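Local atomic coordinates of putative glutathionylspermidine synthase (Methylobacillus flagellatus, PDB entry 3N6X), a protein that probably acts as an ATP-dependent ligase of the circularly permuted ATP-grasp type, perhaps joining glutathione to spermidine. Residues Asn163-Ser168 with Val317-Asp322; Ala142-Val147 with Leu309-Gly314; Arg51-Thr56 with Met181-Glu186; Tyr172-Arg177 with Ala194-Tyr199; Leu222-Ala227 with Leu246-Asp251. All coordinates share one frame; numbering follows the deposited sequence.

Contact 1: Asn163-Ser168 with Val317-Asp322; sequences NLRTPS and VADDKD. With SO4 (sulfate ion), chain B.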
# COMPACT_ATOMS: atom_id res chain seq x y z
N ASN A 163 5.20 1.13 0.58
CA ASN A 163 4.74 0.60 1.89
C ASN A 163 5.32 -0.78 2.11
O ASN A 163 4.82 -1.75 1.54
CB ASN A 163 3.21 0.56 1.98
CG ASN A 163 2.56 1.89 1.71
OD1 ASN A 163 2.46 2.75 2.60
ND2 ASN A 163 2.11 2.09 0.48
N LEU A 164 6.41 -0.87 2.90
CA LEU A 164 7.18 -2.10 3.06
C LEU A 164 7.23 -2.64 4.49
O LEU A 164 7.98 -3.59 4.75
CB LEU A 164 8.64 -1.86 2.55
CG LEU A 164 8.82 -1.09 1.23
CD1 LEU A 164 10.26 -0.70 1.05
CD2 LEU A 164 8.38 -1.91 0.05
N ARG A 165 6.52 -2.01 5.43
CA ARG A 165 6.58 -2.41 6.84
C ARG A 165 5.54 -3.50 7.16
O ARG A 165 5.92 -4.68 7.27
CB ARG A 165 6.44 -1.17 7.76
CG ARG A 165 7.67 -0.25 7.65
CD ARG A 165 7.43 1.14 8.17
NE ARG A 165 8.36 2.09 7.57
CZ ARG A 165 8.75 3.22 8.14
NH1 ARG A 165 8.30 3.56 9.34
NH2 ARG A 165 9.61 4.02 7.52
N THR A 166 4.25 -3.13 7.26
CA THR A 166 3.13 -4.09 7.42
C THR A 166 1.99 -3.63 6.46
O THR A 166 0.93 -3.18 6.94
CB THR A 166 2.64 -4.14 8.92
OG1 THR A 166 2.25 -2.82 9.32
CG2 THR A 166 3.69 -4.70 9.89
N PRO A 167 2.25 -3.55 5.10
CA PRO A 167 1.22 -3.00 4.18
C PRO A 167 -0.17 -3.59 4.37
O PRO A 167 -0.31 -4.80 4.62
CB PRO A 167 1.80 -3.29 2.79
CG PRO A 167 2.87 -4.29 3.01
CD PRO A 167 3.43 -4.01 4.36
N SER A 168 -1.19 -2.73 4.30
CA SER A 168 -2.57 -3.16 4.53
C SER A 168 -3.51 -2.67 3.43
O SER A 168 -3.12 -1.85 2.60
CB SER A 168 -3.05 -2.66 5.89
OG SER A 168 -2.96 -1.25 5.97
N VAL A 317 13.92 1.35 6.49
CA VAL A 317 14.94 2.22 5.91
C VAL A 317 14.68 2.46 4.40
O VAL A 317 15.07 3.51 3.89
CB VAL A 317 16.38 1.72 6.22
CG1 VAL A 317 16.73 0.45 5.43
CG2 VAL A 317 17.41 2.81 5.95
N ALA A 318 13.96 1.54 3.72
CA ALA A 318 13.68 1.66 2.28
C ALA A 318 12.41 2.47 1.94
O ALA A 318 12.33 3.05 0.85
CB ALA A 318 13.61 0.29 1.65
N ASP A 319 11.43 2.52 2.85
CA ASP A 319 10.22 3.28 2.56
C ASP A 319 10.10 4.57 3.39
O ASP A 319 9.09 5.26 3.29
CB ASP A 319 8.95 2.42 2.66
CG ASP A 319 8.63 1.94 4.06
OD1 ASP A 319 9.46 2.14 4.96
OD2 ASP A 319 7.56 1.32 4.23
N ASP A 320 11.16 4.92 4.15
CA ASP A 320 11.24 6.19 4.87
C ASP A 320 11.23 7.37 3.86
O ASP A 320 11.81 7.26 2.78
CB ASP A 320 12.52 6.26 5.72
CG ASP A 320 12.59 7.52 6.56
OD1 ASP A 320 11.95 7.54 7.64
OD2 ASP A 320 13.21 8.50 6.11
N LYS A 321 10.58 8.48 4.23
CA LYS A 321 10.45 9.67 3.39
C LYS A 321 11.80 10.18 2.83
O LYS A 321 11.85 10.65 1.69
CB LYS A 321 9.65 10.78 4.12
CG LYS A 321 10.49 11.91 4.75
CD LYS A 321 10.84 11.65 6.21
CE LYS A 321 10.96 12.94 7.00
NZ LYS A 321 12.13 13.77 6.58
N ASP A 322 12.91 10.01 3.60
CA ASP A 322 14.24 10.44 3.16
C ASP A 322 14.91 9.49 2.17
O ASP A 322 15.86 9.88 1.49
CB ASP A 322 15.16 10.73 4.35
CG ASP A 322 14.76 11.96 5.16
OD1 ASP A 322 14.25 12.93 4.55
OD2 ASP A 322 15.00 11.96 6.38
S SO4 B . 3.20 0.11 5.87
O1 SO4 B . 2.11 0.21 4.92
O2 SO4 B . 4.40 -0.33 5.20
O3 SO4 B . 3.41 1.42 6.47
O4 SO4 B . 2.85 -0.81 6.92
O HOH W 1 9.65 6.64 8.86
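Arg165 and Asp319 form a salt bridge with their flat ends turned 47° against each other, the guanidinium presenting its NE side to the carboxylate. Both NE and NH2 converge on one oxygen. NE of Arg165 lies 2.8 Å from OD1 of Asp319, on its syn side and somewhat out of the carboxylate plane, whereas NH2 of Arg165 reaches the same OD1 at 3.2 Å from above that plane. The arginine chain, extended from CG to NE, carries NH2 onward to Asp320, where water 1 takes a bond from NH2 of Arg165 at 2.9 Å and gives one to OD1 of Asp320. The second oxygen of Asp319 works on the main chain: OD2 accepts the N-H of Leu164 at 2.8 Å, nearly straight (168°). CG of Asp319 stands between its own backbone N and carbonyl carbon (chi1 68°), which brings both oxygens to the loop. The side chains of Leu164 and Asp319 run alongside each other in opposite senses, and CD1 of Leu164 ends 3.5 Å from CB of Ala318, which also packs on helix 81-105. With a leucine in place of Arg165, OD1 of Asp319 would lose both donors, and the carboxylate would probably be left with an unmatched charge and more freedom to turn. Beside the salt bridge, the loop offers successive N-H groups to a sulfate: Arg165 N to O2 at 2.7 Å and Thr166 N to O4 at 2.7 Å. The ion probably came from the crystallisation liquor, but this chemistry suggests a loop suited to anions, with the arginine's charge partly balanced by Asp319.

Contact 2: Ala142-Val147 with Leu309-Gly314; sequences AHIAGV and LANAVG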
# COMPACT_ATOMS: atom_id res chain seq x y z
N ALA A 142 10.94 -7.41 1.75
CA ALA A 142 9.56 -6.98 1.63
C ALA A 142 8.80 -8.04 0.86
O ALA A 142 8.71 -7.98 -0.37
CB ALA A 142 9.48 -5.63 0.90
N HIS A 143 8.28 -9.04 1.60
CA HIS A 143 7.48 -10.16 1.05
C HIS A 143 6.19 -9.60 0.49
O HIS A 143 5.69 -10.10 -0.52
CB HIS A 143 7.22 -11.22 2.16
CG HIS A 143 8.48 -11.74 2.76
ND1 HIS A 143 9.22 -10.98 3.65
CD2 HIS A 143 9.15 -12.89 2.50
CE1 HIS A 143 10.30 -11.70 3.93
NE2 HIS A 143 10.31 -12.86 3.26
N ILE A 144 5.68 -8.52 1.11
CA ILE A 144 4.54 -7.76 0.62
C ILE A 144 4.95 -6.28 0.53
O ILE A 144 5.41 -5.70 1.53
CB ILE A 144 3.28 -7.93 1.51
CG1 ILE A 144 2.99 -9.41 1.83
CG2 ILE A 144 2.05 -7.21 0.86
CD1 ILE A 144 1.88 -9.59 2.80
N ALA A 145 4.71 -5.67 -0.63
CA ALA A 145 4.99 -4.27 -0.85
C ALA A 145 3.79 -3.60 -1.46
O ALA A 145 3.30 -4.03 -2.50
CB ALA A 145 6.19 -4.12 -1.78
N GLY A 146 3.29 -2.57 -0.78
CA GLY A 146 2.21 -1.74 -1.29
C GLY A 146 2.78 -0.53 -2.01
O GLY A 146 3.73 0.09 -1.53
N VAL A 147 2.28 -0.24 -3.20
CA VAL A 147 2.77 0.88 -4.02
C VAL A 147 1.63 1.83 -4.27
O VAL A 147 0.70 1.47 -4.98
CB VAL A 147 3.40 0.37 -5.37
CG1 VAL A 147 4.02 1.52 -6.15
CG2 VAL A 147 4.42 -0.74 -5.13
N LEU A 309 10.87 -14.22 9.37
CA LEU A 309 9.92 -13.14 9.63
C LEU A 309 9.58 -12.47 8.32
O LEU A 309 10.47 -12.25 7.49
CB LEU A 309 10.49 -12.10 10.63
CG LEU A 309 10.81 -12.63 12.06
CD1 LEU A 309 11.35 -11.53 12.93
CD2 LEU A 309 9.59 -13.26 12.70
N ALA A 310 8.31 -12.23 8.09
CA ALA A 310 7.84 -11.61 6.85
C ALA A 310 6.77 -10.57 7.18
O ALA A 310 5.78 -10.93 7.78
CB ALA A 310 7.28 -12.67 5.92
N ASN A 311 7.00 -9.28 6.87
CA ASN A 311 8.23 -8.78 6.23
C ASN A 311 9.42 -8.82 7.19
O ASN A 311 9.25 -8.90 8.41
CB ASN A 311 8.01 -7.36 5.71
CG ASN A 311 7.07 -7.26 4.52
OD1 ASN A 311 6.64 -8.26 3.95
ND2 ASN A 311 6.79 -6.06 4.09
N ALA A 312 10.63 -8.84 6.63
CA ALA A 312 11.86 -8.86 7.40
C ALA A 312 11.93 -7.67 8.34
O ALA A 312 11.28 -6.65 8.10
CB ALA A 312 13.06 -8.83 6.45
N VAL A 313 12.75 -7.79 9.40
CA VAL A 313 13.04 -6.70 10.31
C VAL A 313 13.98 -5.71 9.55
O VAL A 313 14.85 -6.14 8.80
CB VAL A 313 13.73 -7.27 11.61
CG1 VAL A 313 14.35 -6.15 12.45
CG2 VAL A 313 12.75 -8.09 12.45
N GLY A 314 13.75 -4.40 9.73
CA GLY A 314 14.60 -3.37 9.14
C GLY A 314 14.26 -2.91 7.73
O GLY A 314 15.09 -2.28 7.08
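Ala142 lies against Asn311 where two sheets of the ATP-grasp-type fold approach each other: strand 144-151 begins just beyond Ala142, and strand 308-310 has just ended. CB of Ala142 comes to 4.2 Å from ND2 of Asn311. At His143 the imidazole covers the methyl of Ala310 in a CH-pi contact, CB of Ala310 standing 3.5 Å from the centroid of the His143 ring and 17° off the normal. The rim of the same ring, at ND1, faces the backbone N of Ala312 3.9 Å away. The next residue, Ile144, is held at both its backbone polar atoms by one amide. Its N-H bonds to OD1 of Asn311 at 3.0 Å, approaching tilted from the carbonyl plane. A cis peptide precedes Asn311, and the side chain, with CG beside its own backbone N (chi1 -70°), reaches across to the strand and pairs with it much as a neighbouring backbone would. The side chain of Ile144 meanwhile packs on Tyr199 and Leu203 of helix 199-209. ND2 of Asn311 has a second acceptor in the carbonyl of Leu164; toward the strand it donates to O of Ile144 at 2.9 Å, a nearly straight bond (169°) lying in the carbonyl plane and directed at a lone pair.

Contact 3: Arg51-Thr56 with Met181-Glu186; sequences RRVGIT and MRLFPE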
# COMPACT_ATOMS: atom_id res chain seq x y z
N ARG A 51 -31.57 -0.85 0.20
CA ARG A 51 -32.64 -1.77 -0.20
C ARG A 51 -32.11 -3.19 -0.46
O ARG A 51 -32.75 -4.17 -0.05
CB ARG A 51 -33.35 -1.27 -1.47
CG ARG A 51 -34.37 -0.16 -1.23
CD ARG A 51 -35.24 0.08 -2.46
NE ARG A 51 -34.48 -0.01 -3.72
CZ ARG A 51 -33.91 1.03 -4.32
NH1 ARG A 51 -34.01 2.24 -3.80
NH2 ARG A 51 -33.23 0.85 -5.44
N ARG A 52 -30.95 -3.30 -1.14
CA ARG A 52 -30.36 -4.59 -1.50
C ARG A 52 -29.49 -5.17 -0.38
O ARG A 52 -29.70 -6.32 0.01
CB ARG A 52 -29.55 -4.48 -2.81
CG ARG A 52 -30.38 -4.19 -4.06
CD ARG A 52 -29.54 -4.39 -5.30
NE ARG A 52 -30.14 -3.79 -6.49
CZ ARG A 52 -29.67 -3.97 -7.73
NH1 ARG A 52 -28.62 -4.76 -7.94
NH2 ARG A 52 -30.27 -3.39 -8.76
N VAL A 53 -28.48 -4.41 0.11
CA VAL A 53 -27.54 -4.92 1.11
C VAL A 53 -27.59 -4.28 2.53
O VAL A 53 -26.78 -4.63 3.39
CB VAL A 53 -26.08 -5.12 0.56
CG1 VAL A 53 -26.03 -6.27 -0.45
CG2 VAL A 53 -25.52 -3.84 -0.04
N GLY A 54 -28.58 -3.42 2.77
CA GLY A 54 -28.82 -2.81 4.07
C GLY A 54 -27.71 -1.91 4.60
O GLY A 54 -27.46 -1.88 5.80
N ILE A 55 -27.05 -1.16 3.70
CA ILE A 55 -25.96 -0.25 4.07
C ILE A 55 -26.48 1.17 4.36
O ILE A 55 -27.33 1.69 3.64
CB ILE A 55 -24.86 -0.23 2.98
CG1 ILE A 55 -24.09 -1.56 2.93
CG2 ILE A 55 -23.90 0.94 3.17
CD1 ILE A 55 -23.18 -1.68 1.72
N THR A 56 -25.91 1.82 5.40
CA THR A 56 -26.19 3.21 5.77
C THR A 56 -24.85 3.95 6.02
O THR A 56 -24.11 3.56 6.94
CB THR A 56 -27.16 3.29 6.97
OG1 THR A 56 -26.69 2.43 8.01
CG2 THR A 56 -28.60 2.94 6.59
N MSE A 181 -19.89 -8.28 -7.25
CA MSE A 181 -20.39 -9.53 -7.81
C MSE A 181 -21.79 -9.86 -7.23
O MSE A 181 -22.64 -10.40 -7.94
CB MSE A 181 -19.40 -10.68 -7.54
CG MSE A 181 -19.87 -12.04 -8.12
SE MSE A 181 -20.12 -12.01 -10.09
CE MSE A 181 -18.25 -12.16 -10.58
N ARG A 182 -22.01 -9.53 -5.95
CA ARG A 182 -23.28 -9.77 -5.27
C ARG A 182 -24.37 -8.81 -5.81
O ARG A 182 -25.48 -9.24 -6.08
CB ARG A 182 -23.10 -9.60 -3.75
CG ARG A 182 -24.23 -10.13 -2.89
CD ARG A 182 -23.90 -9.87 -1.43
NE ARG A 182 -24.75 -10.63 -0.51
CZ ARG A 182 -24.74 -10.48 0.81
NH1 ARG A 182 -23.93 -9.59 1.37
NH2 ARG A 182 -25.54 -11.21 1.58
N LEU A 183 -24.02 -7.52 -6.00
CA LEU A 183 -24.97 -6.52 -6.49
C LEU A 183 -25.24 -6.66 -7.98
O LEU A 183 -26.40 -6.61 -8.39
CB LEU A 183 -24.46 -5.09 -6.21
CG LEU A 183 -24.38 -4.62 -4.75
CD1 LEU A 183 -23.59 -3.33 -4.65
CD2 LEU A 183 -25.77 -4.44 -4.15
N PHE A 184 -24.17 -6.73 -8.82
CA PHE A 184 -24.33 -6.69 -10.29
C PHE A 184 -23.65 -7.87 -11.04
O PHE A 184 -22.78 -7.63 -11.89
CB PHE A 184 -23.86 -5.33 -10.84
CG PHE A 184 -24.08 -4.15 -9.92
CD1 PHE A 184 -25.35 -3.61 -9.75
CD2 PHE A 184 -23.02 -3.57 -9.24
CE1 PHE A 184 -25.55 -2.51 -8.91
CE2 PHE A 184 -23.22 -2.47 -8.41
CZ PHE A 184 -24.49 -1.94 -8.25
N PRO A 185 -24.12 -9.13 -10.85
CA PRO A 185 -23.50 -10.26 -11.58
C PRO A 185 -23.50 -10.07 -13.09
O PRO A 185 -22.52 -10.41 -13.75
CB PRO A 185 -24.34 -11.47 -11.14
CG PRO A 185 -25.59 -10.90 -10.55
CD PRO A 185 -25.18 -9.61 -9.93
N GLU A 186 -24.57 -9.46 -13.63
CA GLU A 186 -24.71 -9.23 -15.08
C GLU A 186 -23.58 -8.34 -15.67
O GLU A 186 -23.22 -8.50 -16.83
CB GLU A 186 -26.11 -8.67 -15.41
CG GLU A 186 -26.36 -7.23 -14.96
CD GLU A 186 -26.76 -7.00 -13.51
OE1 GLU A 186 -26.76 -7.97 -12.72
OE2 GLU A 186 -27.07 -5.84 -13.16
O HOH W 2 -28.97 -4.38 -11.17
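Arg52 lies across Leu183, and its side chain can be followed outward along the end of helix 170-183. CB of Arg52 starts 4.0 Å from CD2 of Leu183, and CD of Arg52 touches the same methyl at 3.9 Å, so the aliphatic part of the arginine and the leucine branch cross at a slant. The chain is extended from CG to NE, carrying the guanidinium past the leucine branch to the carbonyl of Leu183 at the helix end. There NH1 of Arg52 comes to 2.9 Å from O of Leu183, but the angle is too poor for a hydrogen bond. NH1 of Arg52 also stands 3.9 Å from CD1 of Phe184. At the far tip, NH2 of Arg52 donates to water 2 at 2.9 Å, and that water donates to OE2 of Glu186 at 3.1 Å, a bridge between opposite charges that do not touch directly. OE2 of Glu186 is held as well by NE1 of Trp30, whose ring meets Phe184 edge-to-face. Beside the arginine's aliphatic part, Val53 crosses Leu183 at about a right angle, with CG1 of Val53 4.1 Å from CD2 of Leu183. CD of Arg182 lies loosely against CG1 of Val53. One face of the Phe184 ring is covered by CB of Leu183. Helix 42-53 ends just after Val53, at Gly54. The arrangement is helix-helix packing at two C-terminal ends: a small apolar contact of Val53 and Leu183, bordered by a charged group lying near the helix-end carbonyl of Leu183, whose partial negative charge would probably favour it.

Contact 4: Tyr172-Arg177 with Ala194-Tyr199; sequences YMLENR and APVEHY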
# COMPACT_ATOMS: atom_id res chain seq x y z
N TYR A 172 -10.13 -4.76 1.92
CA TYR A 172 -11.03 -3.89 1.17
C TYR A 172 -11.04 -4.27 -0.32
O TYR A 172 -12.10 -4.29 -0.94
CB TYR A 172 -10.65 -2.42 1.34
CG TYR A 172 -10.90 -1.88 2.73
CD1 TYR A 172 -12.18 -1.58 3.17
CD2 TYR A 172 -9.84 -1.59 3.59
CE1 TYR A 172 -12.42 -1.08 4.45
CE2 TYR A 172 -10.06 -1.08 4.87
CZ TYR A 172 -11.36 -0.83 5.30
OH TYR A 172 -11.58 -0.33 6.56
N MSE A 173 -9.89 -4.66 -0.87
CA MSE A 173 -9.79 -5.09 -2.26
C MSE A 173 -10.64 -6.36 -2.48
O MSE A 173 -11.41 -6.43 -3.44
CB MSE A 173 -8.31 -5.35 -2.65
CG MSE A 173 -8.14 -6.02 -4.02
SE MSE A 173 -6.30 -6.47 -4.45
CE MSE A 173 -6.26 -8.28 -3.79
N LEU A 174 -10.49 -7.35 -1.58
CA LEU A 174 -11.21 -8.61 -1.69
C LEU A 174 -12.71 -8.47 -1.48
O LEU A 174 -13.49 -8.97 -2.29
CB LEU A 174 -10.60 -9.68 -0.76
CG LEU A 174 -9.14 -10.04 -1.07
CD1 LEU A 174 -8.54 -10.90 0.02
CD2 LEU A 174 -9.02 -10.72 -2.43
N GLU A 175 -13.12 -7.68 -0.46
CA GLU A 175 -14.54 -7.45 -0.15
C GLU A 175 -15.25 -6.58 -1.16
O GLU A 175 -16.44 -6.77 -1.38
CB GLU A 175 -14.72 -6.89 1.28
CG GLU A 175 -14.55 -7.95 2.37
CD GLU A 175 -15.37 -9.22 2.18
OE1 GLU A 175 -16.60 -9.11 1.93
OE2 GLU A 175 -14.79 -10.32 2.26
N ASN A 176 -14.54 -5.63 -1.78
CA ASN A 176 -15.16 -4.77 -2.78
C ASN A 176 -15.52 -5.56 -4.01
O ASN A 176 -16.58 -5.33 -4.59
CB ASN A 176 -14.27 -3.58 -3.13
CG ASN A 176 -14.18 -2.55 -2.04
OD1 ASN A 176 -14.93 -2.58 -1.06
ND2 ASN A 176 -13.21 -1.65 -2.15
N ARG A 177 -14.70 -6.56 -4.37
CA ARG A 177 -15.01 -7.43 -5.51
C ARG A 177 -16.26 -8.28 -5.21
O ARG A 177 -17.17 -8.35 -6.05
CB ARG A 177 -13.82 -8.34 -5.88
CG ARG A 177 -14.16 -9.37 -6.98
CD ARG A 177 -14.61 -8.71 -8.30
NE ARG A 177 -13.70 -7.62 -8.70
CZ ARG A 177 -12.53 -7.81 -9.30
NH1 ARG A 177 -12.16 -9.03 -9.66
NH2 ARG A 177 -11.75 -6.79 -9.57
N ALA A 194 -10.47 -9.92 -14.42
CA ALA A 194 -9.55 -10.90 -13.82
C ALA A 194 -9.88 -11.09 -12.33
O ALA A 194 -10.24 -10.13 -11.66
CB ALA A 194 -8.11 -10.44 -13.98
N PRO A 195 -9.84 -12.35 -11.82
CA PRO A 195 -10.20 -12.57 -10.40
C PRO A 195 -9.11 -12.14 -9.42
O PRO A 195 -7.95 -12.02 -9.80
CB PRO A 195 -10.44 -14.08 -10.34
CG PRO A 195 -9.53 -14.64 -11.38
CD PRO A 195 -9.48 -13.62 -12.49
N VAL A 196 -9.48 -11.94 -8.13
CA VAL A 196 -8.55 -11.48 -7.08
C VAL A 196 -8.55 -12.38 -5.85
O VAL A 196 -7.62 -12.30 -5.04
CB VAL A 196 -8.82 -10.00 -6.67
CG1 VAL A 196 -8.44 -9.03 -7.79
CG2 VAL A 196 -10.27 -9.79 -6.25
N GLU A 197 -9.61 -13.20 -5.67
CA GLU A 197 -9.81 -13.97 -4.43
C GLU A 197 -8.78 -15.06 -4.11
O GLU A 197 -8.80 -15.60 -3.00
CB GLU A 197 -11.26 -14.45 -4.28
CG GLU A 197 -11.71 -15.49 -5.29
CD GLU A 197 -13.15 -15.92 -5.10
OE1 GLU A 197 -13.44 -16.59 -4.08
OE2 GLU A 197 -14.00 -15.54 -5.93
N HIS A 198 -7.85 -15.32 -5.04
CA HIS A 198 -6.78 -16.30 -4.83
C HIS A 198 -5.55 -15.66 -4.12
O HIS A 198 -4.59 -16.37 -3.81
CB HIS A 198 -6.37 -16.94 -6.16
CG HIS A 198 -5.90 -15.95 -7.19
ND1 HIS A 198 -6.73 -14.94 -7.67
CD2 HIS A 198 -4.71 -15.86 -7.82
CE1 HIS A 198 -6.03 -14.28 -8.57
NE2 HIS A 198 -4.80 -14.79 -8.69
N TYR A 199 -5.59 -14.33 -3.86
CA TYR A 199 -4.52 -13.58 -3.20
C TYR A 199 -4.03 -14.28 -1.91
O TYR A 199 -2.85 -14.59 -1.84
CB TYR A 199 -4.93 -12.10 -2.93
CG TYR A 199 -3.92 -11.33 -2.09
CD1 TYR A 199 -3.91 -11.44 -0.70
CD2 TYR A 199 -2.95 -10.52 -2.69
CE1 TYR A 199 -2.95 -10.80 0.07
CE2 TYR A 199 -2.01 -9.84 -1.92
CZ TYR A 199 -2.00 -10.00 -0.54
OH TYR A 199 -1.07 -9.33 0.22
O HOH W 3 -9.55 -7.48 -11.39
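The carbonyl O of Ala194 is gripped twice by Arg177, once directly and once through water. NH1 of Arg177 donates to O of Ala194 at 3.0 Å, coming in 23° off the carbonyl plane, while water 3 donates to the same O at 2.8 Å and accepts from NH2 of Arg177. The arginine leaves the helix with CG opposite its backbone N (chi1 174°), then bends at chi2 and chi3, and this fold lays one guanidinium face over Val196, whose CG2 stands 4.0 Å above the plane, displaced toward the edge of the group. Lower on the same chain, CB of Arg177 meets CG2 of Val196 at 3.9 Å. NE has its own mate in a salt bridge to Asp468, so NE as well as the NH groups is engaged. CD2 of Leu174 presses on O of Val196 at 3.4 Å; that O also accepts from N of Tyr199, closing a type I turn. Met173, present as selenomethionine, crosses Tyr199 at about a right angle, its CE 4.1 Å from CB of Tyr199. The contact thus ties helix 170-183 to the loop that leads from helix 185-190 into helix 199-209, with Phe237 of helix 232-242 packing on Leu174, and Phe432 and Leu434 of strand 423-435 on Tyr199.

Contact 5: Leu222-Ala227 with Leu246-Asp251; sequences LLTPGA and LVEGQD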
# COMPACT_ATOMS: atom_id res chain seq x y z
N LEU A 222 0.24 -16.15 11.67
CA LEU A 222 0.13 -14.70 11.53
C LEU A 222 0.21 -14.08 12.94
O LEU A 222 -0.70 -14.29 13.75
CB LEU A 222 -1.17 -14.29 10.82
CG LEU A 222 -1.22 -12.84 10.23
CD1 LEU A 222 -2.35 -12.71 9.23
CD2 LEU A 222 -1.38 -11.78 11.33
N LEU A 223 1.31 -13.35 13.24
CA LEU A 223 1.47 -12.69 14.54
C LEU A 223 0.77 -11.31 14.55
O LEU A 223 1.14 -10.42 13.79
CB LEU A 223 2.96 -12.59 14.92
CG LEU A 223 3.33 -11.76 16.15
CD1 LEU A 223 2.81 -12.42 17.45
CD2 LEU A 223 4.83 -11.56 16.23
N THR A 224 -0.29 -11.19 15.36
CA THR A 224 -1.10 -9.97 15.46
C THR A 224 -0.89 -9.26 16.82
O THR A 224 -0.71 -9.93 17.85
CB THR A 224 -2.60 -10.29 15.23
OG1 THR A 224 -3.35 -9.07 15.25
CG2 THR A 224 -3.18 -11.24 16.30
N PRO A 225 -0.98 -7.90 16.87
CA PRO A 225 -0.94 -7.22 18.18
C PRO A 225 -2.20 -7.51 19.00
O PRO A 225 -2.15 -7.51 20.22
CB PRO A 225 -0.81 -5.74 17.82
CG PRO A 225 -1.34 -5.62 16.45
CD PRO A 225 -1.16 -6.94 15.76
N GLY A 226 -3.30 -7.83 18.32
CA GLY A 226 -4.57 -8.16 18.96
C GLY A 226 -5.71 -7.24 18.56
O GLY A 226 -5.52 -6.34 17.72
N ALA A 227 -6.90 -7.44 19.19
CA ALA A 227 -8.15 -6.72 18.91
C ALA A 227 -8.09 -5.19 19.01
O ALA A 227 -8.78 -4.51 18.24
CB ALA A 227 -9.28 -7.25 19.77
N LEU A 246 -3.90 -17.59 13.86
CA LEU A 246 -3.77 -16.19 14.23
C LEU A 246 -3.26 -16.17 15.67
O LEU A 246 -3.96 -16.64 16.59
CB LEU A 246 -5.14 -15.49 14.13
CG LEU A 246 -5.16 -13.98 14.43
CD1 LEU A 246 -4.53 -13.20 13.31
CD2 LEU A 246 -6.59 -13.50 14.66
N VAL A 247 -2.02 -15.73 15.87
CA VAL A 247 -1.40 -15.75 17.19
C VAL A 247 -1.04 -14.36 17.70
O VAL A 247 -0.84 -13.44 16.91
CB VAL A 247 -0.17 -16.71 17.25
CG1 VAL A 247 -0.56 -18.17 16.98
CG2 VAL A 247 0.94 -16.25 16.28
N GLU A 248 -0.91 -14.24 19.03
CA GLU A 248 -0.41 -13.06 19.72
C GLU A 248 0.92 -13.47 20.36
O GLU A 248 1.24 -14.66 20.38
CB GLU A 248 -1.42 -12.58 20.78
CG GLU A 248 -2.61 -11.87 20.16
CD GLU A 248 -3.76 -11.54 21.09
OE1 GLU A 248 -3.51 -11.32 22.30
OE2 GLU A 248 -4.90 -11.42 20.60
N GLY A 249 1.71 -12.49 20.78
CA GLY A 249 3.04 -12.74 21.33
C GLY A 249 3.09 -13.85 22.37
O GLY A 249 3.93 -14.77 22.27
N GLN A 250 2.17 -13.81 23.34
CA GLN A 250 2.11 -14.77 24.46
C GLN A 250 1.81 -16.21 24.04
O GLN A 250 2.06 -17.13 24.83
CB GLN A 250 1.13 -14.28 25.56
CG GLN A 250 -0.35 -14.16 25.10
CD GLN A 250 -0.70 -12.83 24.46
OE1 GLN A 250 0.17 -12.00 24.11
NE2 GLN A 250 -2.00 -12.60 24.28
N ASP A 251 1.32 -16.42 22.80
CA ASP A 251 1.00 -17.74 22.24
C ASP A 251 2.24 -18.48 21.73
O ASP A 251 2.18 -19.68 21.44
CB ASP A 251 -0.02 -17.61 21.10
CG ASP A 251 -1.34 -17.05 21.55
OD1 ASP A 251 -1.76 -17.38 22.68
OD2 ASP A 251 -1.97 -16.28 20.78
O HOH W 4 0.88 -9.90 20.19
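Leu222 with Leu246, and Leu223 with Val247, pair as the parallel strands of a beta-alpha-beta unit in which helix 232-242 connects strand 220-223 to strand 245-247. Two backbone bonds set the register: Val247 N to Leu222 O at 2.9 Å, and Thr224 N to Val247 O at 2.8 Å. On the face carrying Leu222 and Leu246 these side chains lie side by side and point the same way, with CD2 of Leu222 4.0 Å from CD1 of Leu246. CG2 of Thr224 crosses over the same CD1 of Leu246 at 3.8 Å; its OG1 lies opposite the backbone N (chi1 -176°), which turns the hydroxyl to ND1 of His235 on the connecting helix. On the face of Leu223 and Val247, CD1 of Leu223 reaches N of Gly249 at 3.5 Å. Beyond the pairing, Glu248 lies alongside the Thr224-Gly226 backbone. Its CG lies 3.6 Å from O of Thr224, OE2 approaches CA of Gly226, and OE1 accepts from NE2 of Gln250 at 2.8 Å. Were Glu248 an alanine, the Gln250 amide would probably lose the acceptor that orients it, and the cover alongside Thr224 and Gly226 would be thinned. A water also joins the segments: water 4 donates to O of Thr224 and accepts from N of Gly249, the latter at 2.8 Å.

How the contacts relate
Contacts 2 and 5 are buried and both reach the sheet that holds strands 220-223 and 308-310; contact 5 relies on parallel backbone pairing, contact 2 on one side-chain amide. Contact 1, near the chain's centre and 8 Å from contact 2 between centres, is charged and partly open; the two touch, Asn163 N lying 2.8 Å from Gly146 O. Contacts 3 and 4 share helix 170-183, which follows the loop of contact 1. Contact 4 is partly buried, combines apolar side chains with a hydrogen-bonded arginine and meets contact 2 through Tyr199 and Ile144, whereas contact 3, about 27 Å from the chain's centre, is the most peripheral and joins charges through water.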